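Local coordinates for hemerythrin HHE cation binding domain protein (Mycobacterium kansasii, PDB 6TYJ) that binds zinc and iron ions in a hemerythrin-like helical bundle, its wider biological role being unknown, at residues F44-R56 with L158-L170. Residues are numbered along the deposited sequence; the frame is centred on the assembly and turned at random.
Sequences FDELLIELDIHFR and LRTKGRAALVRSL. With ZN (zinc ion), chain E; ZN (zinc ion), chain B.
L48 and L166 meet at the middle of an apolar contact between helix 38-65 and the end of the chain, made of the last turn of helix 133-161, the short helix 163-168 and the C-terminal residues. Helix 163-168 runs at 27° to segment 44-56. L166 extends from its helix with CG anti to the backbone N (chi1 179°), and its CD2 reaches L48 CB at 3.7 Å. In the conformer described, I49 CD1 meets L158 CD2 of helix 133-161 at 3.7 Å, the two side chains crossing at about a right angle. L170, poorly ordered, rests CD1 against D52 CB (3.9 Å).

Polar groups border this patch. R163 lays its CG against L48 CD1 at 3.6 Å and its CD beside D45 OD1. Its bend at chi3 (78°) turns NH1 to the edge of the F44 ring. Water 1 bridges D45 OD1 and R163 NH1, while the charged groups themselves stay apart.

Within segment 44-56, R56 NE forms a salt bridge to D52 OD1 at 2.9 Å, on the syn side but tilted from the carboxylate plane. R56 NH2 lies 2.9 Å from S169 O, at an angle too poor for a hydrogen bond. S169, poorly ordered, bonds L166 O through OG.

H54 binds a zinc ion together with H20, E58, H114 and E118. No direct hydrogen bond joins the two segments. The chain end is therefore held on a helix that supplies H54 and E58 to the zinc site mainly by apolar side-chain contacts, including the aliphatic part of R163, with one water bridge.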
ATOM      1  N   PHE A  44       8.612  10.529   1.726  1.00 17.19           N
ATOM      2  CA  PHE A  44       7.827   9.769   2.684  1.00 17.02           C
ATOM      3  C   PHE A  44       6.345  10.138   2.600  1.00 18.94           C
ATOM      4  O   PHE A  44       5.492   9.248   2.654  1.00 16.45           O
ATOM      5  CB  PHE A  44       8.348   9.986   4.098  1.00 18.00           C
ATOM      6  CG  PHE A  44       7.644   9.152   5.116  1.00 18.56           C
ATOM      7  CD1 PHE A  44       7.753   7.775   5.078  1.00 23.40           C
ATOM      8  CD2 PHE A  44       6.886   9.747   6.128  1.00 17.98           C
ATOM      9  CE1 PHE A  44       7.076   6.981   6.023  1.00 22.10           C
ATOM     10  CE2 PHE A  44       6.236   8.958   7.088  1.00 19.80           C
ATOM     11  CZ  PHE A  44       6.345   7.582   7.031  1.00 19.17           C
ATOM     12  N   ASP A  45       6.022  11.429   2.471  1.00 17.42           N
ATOM     13  CA  ASP A  45       4.622  11.808   2.238  1.00 18.36           C
ATOM     14  C   ASP A  45       4.075  11.144   0.985  1.00 20.50           C
ATOM     15  O   ASP A  45       2.895  10.736   0.944  1.00 17.14           O
ATOM     16  CB  ASP A  45       4.496  13.314   2.092  1.00 20.00           C
ATOM     17  CG  ASP A  45       4.574  14.057   3.406  1.00 28.16           C
ATOM     18  OD1 ASP A  45       4.505  13.433   4.490  1.00 27.83           O
ATOM     19  OD2 ASP A  45       4.687  15.294   3.331  1.00 35.43           O
ATOM     20  N   GLU A  46       4.880  11.099  -0.088  1.00 18.86           N
ATOM     21  CA  GLU A  46       4.404  10.477  -1.330  1.00 19.36           C
ATOM     22  C   GLU A  46       4.098   9.010  -1.103  1.00 19.87           C
ATOM     23  O   GLU A  46       3.079   8.495  -1.595  1.00 19.03           O
ATOM     24  CB  GLU A  46       5.456  10.633  -2.433  1.00 19.54           C
ATOM     25  CG  GLU A  46       5.659  12.075  -2.865  1.00 19.69           C
ATOM     26  CD  GLU A  46       6.809  12.236  -3.844  1.00 28.42           C
ATOM     27  OE1 GLU A  46       6.858  11.500  -4.852  1.00 26.98           O
ATOM     28  OE2 GLU A  46       7.661  13.108  -3.599  1.00 29.49           O
ATOM     29  N   LEU A  47       4.943   8.334  -0.314  1.00 18.33           N
ATOM     30  CA  LEU A  47       4.699   6.931   0.026  1.00 17.96           C
ATOM     31  C   LEU A  47       3.410   6.768   0.819  1.00 17.76           C
ATOM     32  O   LEU A  47       2.629   5.841   0.556  1.00 19.88           O
ATOM     33  CB  LEU A  47       5.887   6.368   0.819  1.00 18.73           C
ATOM     34  CG  LEU A  47       5.692   4.935   1.354  1.00 19.13           C
ATOM     35  CD1 LEU A  47       5.427   3.939   0.207  1.00 21.99           C
ATOM     36  CD2 LEU A  47       6.951   4.501   2.135  1.00 20.91           C
ATOM     37  N   LEU A  48       3.157   7.667   1.776  1.00 15.64           N
ATOM     38  CA  LEU A  48       1.933   7.558   2.567  1.00 16.43           C
ATOM     39  C   LEU A  48       0.711   7.675   1.663  1.00 17.55           C
ATOM     40  O   LEU A  48      -0.293   6.983   1.885  1.00 18.27           O
ATOM     41  CB  LEU A  48       1.894   8.632   3.659  1.00 17.74           C
ATOM     42  CG  LEU A  48       2.900   8.527   4.822  1.00 22.47           C
ATOM     43  CD1 LEU A  48       2.798   9.723   5.755  1.00 27.26           C
ATOM     44  CD2 LEU A  48       2.743   7.184   5.574  1.00 27.63           C
ATOM     45  N   ILE A  49       0.747   8.589   0.685  1.00 15.95           N
ATOM     46  CA  ILE A  49      -0.379   8.728  -0.249  0.51 16.17           C
ATOM     47  C   ILE A  49      -0.603   7.425  -1.007  1.00 18.73           C
ATOM     48  O   ILE A  49      -1.732   6.900  -1.078  1.00 18.99           O
ATOM     49  CB  ILE A  49      -0.122   9.906  -1.208  0.51 18.49           C
ATOM     50  CG1 ILE A  49      -0.164  11.237  -0.441  0.51 19.83           C
ATOM     51  CG2 ILE A  49      -1.089   9.873  -2.401  0.51 18.44           C
ATOM     52  CD1 ILE A  49       0.343  12.410  -1.227  0.51 19.40           C
ATOM     53  N   GLU A  50       0.465   6.877  -1.600  1.00 16.91           N
ATOM     54  CA  GLU A  50       0.324   5.663  -2.392  1.00 17.84           C
ATOM     55  C   GLU A  50      -0.094   4.493  -1.519  1.00 19.37           C
ATOM     56  O   GLU A  50      -0.887   3.652  -1.946  1.00 19.30           O
ATOM     57  CB  GLU A  50       1.639   5.352  -3.145  1.00 18.38           C
ATOM     58  CG  GLU A  50       2.006   6.445  -4.162  1.00 18.50           C
ATOM     59  CD  GLU A  50       0.865   6.806  -5.094  1.00 19.98           C
ATOM     60  OE1 GLU A  50       0.297   5.896  -5.732  1.00 20.71           O
ATOM     61  OE2 GLU A  50       0.566   8.015  -5.210  1.00 21.61           O
ATOM     62  N   LEU A  51       0.414   4.427  -0.285  1.00 16.92           N
ATOM     63  CA  LEU A  51       0.037   3.340   0.613  0.57 17.83           C
ATOM     64  C   LEU A  51      -1.442   3.417   0.969  1.00 19.53           C
ATOM     65  O   LEU A  51      -2.146   2.404   0.930  1.00 21.16           O
ATOM     66  CB  LEU A  51       0.900   3.370   1.880  0.57 22.19           C
ATOM     67  CG  LEU A  51       0.593   2.357   2.987  0.57 21.10           C
ATOM     68  CD1 LEU A  51       0.466   0.949   2.422  0.57 23.95           C
ATOM     69  CD2 LEU A  51       1.656   2.397   4.095  0.57 24.68           C
ATOM     70  N   ASP A  52      -1.912   4.610   1.343  1.00 18.51           N
ATOM     71  CA  ASP A  52      -3.336   4.841   1.620  1.00 19.96           C
ATOM     72  C   ASP A  52      -4.204   4.293   0.503  1.00 24.76           C
ATOM     73  O   ASP A  52      -5.126   3.497   0.743  1.00 25.64           O
ATOM     74  CB  ASP A  52      -3.569   6.347   1.798  1.00 20.69           C
ATOM     75  CG  ASP A  52      -5.013   6.711   2.077  1.00 29.54           C
ATOM     76  OD1 ASP A  52      -5.761   5.871   2.591  1.00 34.17           O
ATOM     77  OD2 ASP A  52      -5.392   7.852   1.778  1.00 33.91           O
ATOM     78  N   ILE A  53      -3.919   4.688  -0.733  1.00 17.39           N
ATOM     79  CA  ILE A  53      -4.831   4.293  -1.801  1.00 18.83           C
ATOM     80  C   ILE A  53      -4.664   2.824  -2.161  1.00 17.20           C
ATOM     81  O   ILE A  53      -5.629   2.173  -2.615  1.00 18.92           O
ATOM     82  CB  ILE A  53      -4.682   5.207  -3.020  1.00 25.33           C
ATOM     83  CG1 ILE A  53      -3.385   4.975  -3.754  1.00 23.91           C
ATOM     84  CG2 ILE A  53      -4.758   6.674  -2.599  1.00 25.10           C
ATOM     85  CD1 ILE A  53      -3.137   6.116  -4.786  1.00 26.32           C
ATOM     86  N   HIS A  54      -3.470   2.270  -1.941  1.00 17.18           N
ATOM     87  CA  HIS A  54      -3.225   0.872  -2.244  1.00 15.53           C
ATOM     88  C   HIS A  54      -4.045  -0.046  -1.356  1.00 17.94           C
ATOM     89  O   HIS A  54      -4.731  -0.960  -1.855  1.00 16.58           O
ATOM     90  CB  HIS A  54      -1.747   0.573  -2.056  1.00 14.75           C
ATOM     91  CG  HIS A  54      -1.367  -0.795  -2.497  1.00 16.19           C
ATOM     92  ND1 HIS A  54      -1.157  -1.111  -3.815  1.00 20.58           N
ATOM     93  CD2 HIS A  54      -1.147  -1.930  -1.793  1.00 20.47           C
ATOM     94  CE1 HIS A  54      -0.820  -2.387  -3.914  1.00 20.04           C
ATOM     95  NE2 HIS A  54      -0.819  -2.904  -2.699  1.00 22.13           N
ATOM     96  N   PHE A  55      -3.996   0.183  -0.036  1.00 19.69           N
ATOM     97  CA  PHE A  55      -4.775  -0.652   0.872  1.00 19.01           C
ATOM     98  C   PHE A  55      -6.261  -0.483   0.620  1.00 20.97           C
ATOM     99  O   PHE A  55      -7.015  -1.449   0.765  1.00 20.19           O
ATOM    100  CB  PHE A  55      -4.430  -0.357   2.333  1.00 19.87           C
ATOM    101  CG  PHE A  55      -3.140  -0.989   2.781  1.00 24.73           C
ATOM    102  CD1 PHE A  55      -2.314  -1.630   1.869  1.00 33.51           C
ATOM    103  CD2 PHE A  55      -2.780  -0.968   4.119  1.00 24.59           C
ATOM    104  CE1 PHE A  55      -1.112  -2.224   2.276  1.00 33.22           C
ATOM    105  CE2 PHE A  55      -1.598  -1.552   4.531  1.00 25.24           C
ATOM    106  CZ  PHE A  55      -0.765  -2.187   3.607  1.00 24.42           C
ATOM    107  N   ARG A  56      -6.698   0.721   0.233  1.00 17.03           N
ATOM    108  CA  ARG A  56      -8.129   0.927  -0.022  1.00 17.24           C
ATOM    109  C   ARG A  56      -8.586   0.177  -1.261  1.00 21.78           C
ATOM    110  O   ARG A  56      -9.672  -0.433  -1.248  1.00 19.98           O
ATOM    111  CB  ARG A  56      -8.430   2.413  -0.164  1.00 24.71           C
ATOM    112  CG  ARG A  56      -8.435   3.168   1.146  1.00 35.03           C
ATOM    113  CD  ARG A  56      -8.929   4.585   0.946  1.00 29.76           C
ATOM    114  NE  ARG A  56      -8.616   5.397   2.110  1.00 34.22           N
ATOM    115  CZ  ARG A  56      -9.467   5.635   3.096  1.00 49.86           C
ATOM    116  NH1 ARG A  56     -10.690   5.129   3.050  1.00 46.01           N
ATOM    117  NH2 ARG A  56      -9.101   6.393   4.117  1.00 55.84           N
ATOM    118  N   LEU A 158      -4.135  15.335   2.902  1.00 30.42           N
ATOM    119  CA  LEU A 158      -2.785  15.769   3.250  1.00 31.42           C
ATOM    120  C   LEU A 158      -2.659  17.277   3.145  1.00 38.37           C
ATOM    121  O   LEU A 158      -2.060  17.922   4.017  1.00 40.93           O
ATOM    122  CB  LEU A 158      -1.771  15.081   2.340  1.00 30.76           C
ATOM    123  CG  LEU A 158      -0.323  15.555   2.527  1.00 34.95           C
ATOM    124  CD1 LEU A 158       0.155  15.234   3.927  1.00 39.59           C
ATOM    125  CD2 LEU A 158       0.572  14.917   1.489  1.00 34.72           C
ATOM    126  N   ARG A 159      -3.250  17.860   2.098  1.00 41.50           N
ATOM    127  CA  ARG A 159      -3.143  19.298   1.865  1.00 47.02           C
ATOM    128  C   ARG A 159      -3.940  20.088   2.893  1.00 52.28           C
ATOM    129  O   ARG A 159      -3.429  21.050   3.476  1.00 60.06           O
ATOM    130  CB  ARG A 159      -3.603  19.644   0.444  1.00 44.52           C
ATOM    131  N   THR A 160      -5.193  19.705   3.135  1.00 41.57           N
ATOM    132  CA  THR A 160      -6.044  20.523   3.990  1.00 43.06           C
ATOM    133  C   THR A 160      -5.990  20.142   5.465  1.00 46.82           C
ATOM    134  O   THR A 160      -6.210  21.011   6.320  1.00 48.51           O
ATOM    135  CB  THR A 160      -7.500  20.471   3.515  1.00 45.53           C
ATOM    136  OG1 THR A 160      -8.048  19.175   3.779  1.00 42.80           O
ATOM    137  CG2 THR A 160      -7.578  20.763   2.022  1.00 48.45           C
ATOM    138  N   LYS A 161      -5.698  18.884   5.796  1.00 40.99           N
ATOM    139  CA  LYS A 161      -5.756  18.437   7.180  1.00 42.45           C
ATOM    140  C   LYS A 161      -4.440  17.896   7.733  1.00 51.06           C
ATOM    141  O   LYS A 161      -4.338  17.715   8.953  1.00 54.93           O
ATOM    142  CB  LYS A 161      -6.841  17.366   7.348  1.00 45.58           C
ATOM    143  N   GLY A 162      -3.446  17.623   6.893  1.00 37.03           N
ATOM    144  CA  GLY A 162      -2.104  17.325   7.351  1.00 35.72           C
ATOM    145  C   GLY A 162      -1.775  15.840   7.333  1.00 37.35           C
ATOM    146  O   GLY A 162      -2.620  14.969   7.097  1.00 42.51           O
ATOM    147  N   ARG A 163      -0.499  15.564   7.612  1.00 37.33           N
ATOM    148  CA  ARG A 163       0.004  14.197   7.554  1.00 34.88           C
ATOM    149  C   ARG A 163      -0.659  13.316   8.603  1.00 33.98           C
ATOM    150  O   ARG A 163      -0.902  12.130   8.361  1.00 35.05           O
ATOM    151  CB  ARG A 163       1.524  14.203   7.743  1.00 35.98           C
ATOM    152  CG  ARG A 163       2.191  12.889   7.421  1.00 33.36           C
ATOM    153  CD  ARG A 163       3.662  12.890   7.832  1.00 33.89           C
ATOM    154  NE  ARG A 163       3.792  12.681   9.269  1.00 37.47           N
ATOM    155  CZ  ARG A 163       4.925  12.316   9.863  1.00 46.81           C
ATOM    156  NH1 ARG A 163       6.014  12.107   9.133  1.00 49.30           N
ATOM    157  NH2 ARG A 163       4.966  12.142  11.178  1.00 44.78           N
ATOM    158  N   ALA A 164      -0.914  13.866   9.794  1.00 48.43           N
ATOM    159  CA  ALA A 164      -1.571  13.097  10.845  1.00 44.81           C
ATOM    160  C   ALA A 164      -2.926  12.598  10.380  1.00 46.01           C
ATOM    161  O   ALA A 164      -3.285  11.438  10.614  1.00 41.29           O
ATOM    162  CB  ALA A 164      -1.727  13.947  12.103  1.00 44.38           C
ATOM    163  N   ALA A 165      -3.683  13.465   9.700  1.00 50.08           N
ATOM    164  CA  ALA A 165      -5.014  13.093   9.236  1.00 52.37           C
ATOM    165  C   ALA A 165      -4.941  12.017   8.163  1.00 51.32           C
ATOM    166  O   ALA A 165      -5.816  11.145   8.083  1.00 54.22           O
ATOM    167  CB  ALA A 165      -5.740  14.329   8.708  1.00 48.53           C
ATOM    168  N   LEU A 166      -3.913  12.076   7.322  1.00 49.81           N
ATOM    169  CA  LEU A 166      -3.717  11.049   6.308  1.00 43.73           C
ATOM    170  C   LEU A 166      -3.351   9.710   6.939  1.00 41.58           C
ATOM    171  O   LEU A 166      -3.743   8.652   6.437  1.00 48.98           O
ATOM    172  CB  LEU A 166      -2.643  11.504   5.326  1.00 41.15           C
ATOM    173  CG  LEU A 166      -2.258  10.563   4.189  1.00 39.13           C
ATOM    174  CD1 LEU A 166      -3.395  10.516   3.174  1.00 41.32           C
ATOM    175  CD2 LEU A 166      -0.962  10.997   3.544  1.00 34.80           C
ATOM    176  N   VAL A 167      -2.596   9.735   8.038  1.00 41.63           N
ATOM    177  CA  VAL A 167      -2.229   8.486   8.701  1.00 47.48           C
ATOM    178  C   VAL A 167      -3.441   7.876   9.399  1.00 46.49           C
ATOM    179  O   VAL A 167      -3.637   6.654   9.379  1.00 46.83           O
ATOM    180  CB  VAL A 167      -1.063   8.725   9.677  1.00 47.45           C
ATOM    181  CG1 VAL A 167      -0.764   7.466  10.497  1.00 48.50           C
ATOM    182  CG2 VAL A 167       0.182   9.171   8.912  1.00 45.22           C
ATOM    183  N   ARG A 168      -4.277   8.714  10.018  1.00 53.18           N
ATOM    184  CA  ARG A 168      -5.466   8.211  10.705  1.00 64.37           C
ATOM    185  C   ARG A 168      -6.445   7.533   9.757  1.00 58.17           C
ATOM    186  O   ARG A 168      -7.266   6.726  10.207  1.00 60.36           O
ATOM    187  CB  ARG A 168      -6.180   9.346  11.444  1.00 72.41           C
ATOM    188  CG  ARG A 168      -5.492   9.811  12.725  1.00 77.50           C
ATOM    189  CD  ARG A 168      -6.399  10.745  13.532  1.00 79.95           C
ATOM    190  NE  ARG A 168      -6.682  11.995  12.828  1.00 77.13           N
ATOM    191  CZ  ARG A 168      -6.004  13.125  13.009  1.00 74.38           C
ATOM    192  NH1 ARG A 168      -5.000  13.169  13.877  1.00 69.73           N
ATOM    193  NH2 ARG A 168      -6.332  14.213  12.319  1.00 75.72           N
ATOM    194  N   SER A 169      -6.378   7.831   8.460  1.00 58.80           N
ATOM    195  CA  SER A 169      -7.353   7.289   7.521  1.00 68.51           C
ATOM    196  C   SER A 169      -7.007   5.881   7.038  1.00 73.44           C
ATOM    197  O   SER A 169      -7.891   5.189   6.518  1.00 76.73           O
ATOM    198  CB  SER A 169      -7.500   8.227   6.319  1.00 65.35           C
ATOM    199  OG  SER A 169      -6.409   8.087   5.431  1.00 58.34           O
ATOM    200  N   LEU A 170      -5.761   5.442   7.199  1.00 69.13           N
ATOM    201  CA  LEU A 170      -5.348   4.110   6.759  1.00 64.01           C
ATOM    202  C   LEU A 170      -6.140   3.000   7.439  1.00 65.27           C
ATOM    203  O   LEU A 170      -6.605   3.160   8.566  1.00 67.66           O
ATOM    204  CB  LEU A 170      -3.861   3.899   7.024  1.00 59.65           C
ATOM    205  CG  LEU A 170      -2.882   4.200   5.890  1.00 55.07           C
ATOM    206  CD1 LEU A 170      -2.824   5.687   5.607  1.00 53.30           C
ATOM    207  CD2 LEU A 170      -1.507   3.656   6.247  1.00 50.67           C
ATOM    208  OXT LEU A 170      -6.317   1.911   6.887  1.00 70.08           O
TER
HETATM  209 ZN    ZN E 303       9.412  12.961  -5.428  0.63112.91          ZN
HETATM  210 ZN    ZN B 300      -0.675  -4.957  -2.264  0.90 20.97          ZN
HETATM  211  O   HOH W   1       7.034  13.671   6.425  1.00 39.75           O
HETATM  212  O   HOH W   2      11.256  12.196  -6.904  1.00 63.82           O